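Local coordinates for protein tRNA-splicing ligase RtcB (Thermus thermophilus, PDB 2EPG) that probably joins RNA ends bearing a 2',3'-cyclic phosphate or 3'-phosphate to 5'-hydroxyl ends, using GTP and manganese, at residues D106-V111 with N302-N307. Sequence-based numbering, arbitrary orientation.
Sequences DINCGV and NFAFAN
Asn-108 points the ND2 end of its carboxamide at one face of the Phe-305 ring, with ND2 3.2 Å above the ring plane and over its centre. The contact packs a type II beta turn, Asp-106 to Cys-109, against the long helix 288-321 in the RtcB fold; the turn, closed by Cys-109 N to Asp-106 O at 3.0 Å, leads into strand 110-119. Asn-108 ND2 stands nearly equidistant from all six ring carbons of Phe-305, 3.5 Å from Phe-305 CD1, and the amide plane is tilted 74° from the ring, so the amide meets the face nitrogen-first instead of lying flat on it. ND2 donates a hydrogen bond to the carbonyl oxygen of Ala-301, one turn before Phe-305 on the same helix. That bond and the ring beneath together restrict how the amide can turn. Asn-108 CG extends anti to the backbone N (chi1 -169°), which carries the amide across to the helix. Replacing Phe-305 by an alanine would probably leave ND2 without the aromatic face beneath it and open a gap beside the amide. Nearer the backbone, Ala-304 fits its methyl against the turn, with CB 3.6 Å from Asn-108 CB; a small side chain lets the two backbones come to 6.0 Å, measured from Asn-108 CA to Ala-304 CA. No hydrogen bond links the two segments directly, but Asn-108 O accepts a hydrogen bond from Arg-308 NH2, just beyond 302-307 on the helix. The turn also carries Asp-106, a predicted manganese ligand whose OD2 accepts a hydrogen bond from Ser-249 N, and the backbones of Asn-108 and Cys-109 pair with Asn-340 and His-339, predicted GMP-site residues. On the helix side of the turn, Ala-304 CB rests 3.4 Å from Asn-108 O and 3.9 Å from Ile-107 O.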
# COMPACT_ATOMS: atom_id res chain seq x y z
N ASP A 106 -1.22 -5.45 9.00
CA ASP A 106 -2.18 -4.44 8.59
C ASP A 106 -2.56 -4.61 7.11
O ASP A 106 -1.99 -3.98 6.23
CB ASP A 106 -1.65 -3.03 8.85
CG ASP A 106 -2.74 -1.97 8.70
OD1 ASP A 106 -2.49 -0.79 9.05
OD2 ASP A 106 -3.84 -2.31 8.23
N ILE A 107 -3.52 -5.49 6.87
CA ILE A 107 -4.00 -5.79 5.54
C ILE A 107 -4.52 -4.55 4.85
O ILE A 107 -5.37 -3.82 5.38
CB ILE A 107 -5.09 -6.87 5.57
CG1 ILE A 107 -4.49 -8.16 6.17
CG2 ILE A 107 -5.65 -7.13 4.15
CD1 ILE A 107 -5.50 -9.27 6.45
N ASN A 108 -3.98 -4.33 3.66
CA ASN A 108 -4.30 -3.18 2.83
C ASN A 108 -4.03 -1.86 3.50
O ASN A 108 -4.77 -0.90 3.30
CB ASN A 108 -5.73 -3.19 2.29
CG ASN A 108 -5.96 -2.12 1.20
OD1 ASN A 108 -5.02 -1.43 0.78
ND2 ASN A 108 -7.21 -1.98 0.75
N CYS A 109 -3.00 -1.82 4.34
CA CYS A 109 -2.58 -0.56 4.92
C CYS A 109 -2.18 0.04 3.56
O CYS A 109 -1.53 -0.64 2.75
CB CYS A 109 -1.31 -0.74 5.78
SG CYS A 109 -0.45 0.82 6.19
N GLY A 110 -2.59 1.26 3.29
CA GLY A 110 -2.27 1.82 2.00
C GLY A 110 -2.27 3.33 1.96
O GLY A 110 -2.28 3.98 3.00
N VAL A 111 -2.32 3.87 0.74
CA VAL A 111 -2.26 5.31 0.57
C VAL A 111 -3.24 5.85 -0.45
O VAL A 111 -3.43 5.26 -1.50
CB VAL A 111 -0.84 5.73 0.10
CG1 VAL A 111 -0.71 7.24 0.10
CG2 VAL A 111 0.22 5.08 0.99
N ASN A 302 -11.17 -4.60 1.66
CA ASN A 302 -12.31 -3.78 1.26
C ASN A 302 -12.66 -2.79 2.35
O ASN A 302 -13.11 -1.68 2.08
CB ASN A 302 -13.53 -4.66 0.92
CG ASN A 302 -13.31 -5.48 -0.34
OD1 ASN A 302 -14.05 -6.44 -0.63
ND2 ASN A 302 -12.31 -5.09 -1.12
N PHE A 303 -12.45 -3.21 3.60
CA PHE A 303 -12.73 -2.35 4.73
C PHE A 303 -11.72 -1.21 4.71
O PHE A 303 -12.07 -0.04 4.91
CB PHE A 303 -12.60 -3.14 6.04
CG PHE A 303 -12.85 -2.30 7.27
CD1 PHE A 303 -14.12 -1.81 7.54
CD2 PHE A 303 -11.82 -2.00 8.14
CE1 PHE A 303 -14.35 -1.02 8.67
CE2 PHE A 303 -12.04 -1.22 9.27
CZ PHE A 303 -13.31 -0.73 9.53
N ALA A 304 -10.46 -1.55 4.45
CA ALA A 304 -9.42 -0.52 4.40
C ALA A 304 -9.71 0.45 3.24
O ALA A 304 -9.54 1.65 3.37
CB ALA A 304 -8.02 -1.16 4.22
N PHE A 305 -10.15 -0.08 2.10
CA PHE A 305 -10.47 0.81 0.99
C PHE A 305 -11.58 1.79 1.41
O PHE A 305 -11.50 2.98 1.12
CB PHE A 305 -10.95 0.00 -0.23
CG PHE A 305 -9.82 -0.53 -1.09
CD1 PHE A 305 -9.85 -1.84 -1.55
CD2 PHE A 305 -8.75 0.29 -1.46
CE1 PHE A 305 -8.84 -2.34 -2.37
CE2 PHE A 305 -7.73 -0.20 -2.27
CZ PHE A 305 -7.78 -1.52 -2.73
N ALA A 306 -12.60 1.29 2.11
CA ALA A 306 -13.73 2.11 2.55
C ALA A 306 -13.30 3.13 3.57
O ALA A 306 -13.80 4.26 3.58
CB ALA A 306 -14.82 1.22 3.13
N ASN A 307 -12.39 2.73 4.44
CA ASN A 307 -11.89 3.62 5.47
C ASN A 307 -11.22 4.85 4.84
O ASN A 307 -11.42 5.98 5.30
CB ASN A 307 -10.89 2.87 6.36
CG ASN A 307 -10.44 3.71 7.53
OD1 ASN A 307 -11.26 4.35 8.18
ND2 ASN A 307 -9.14 3.70 7.82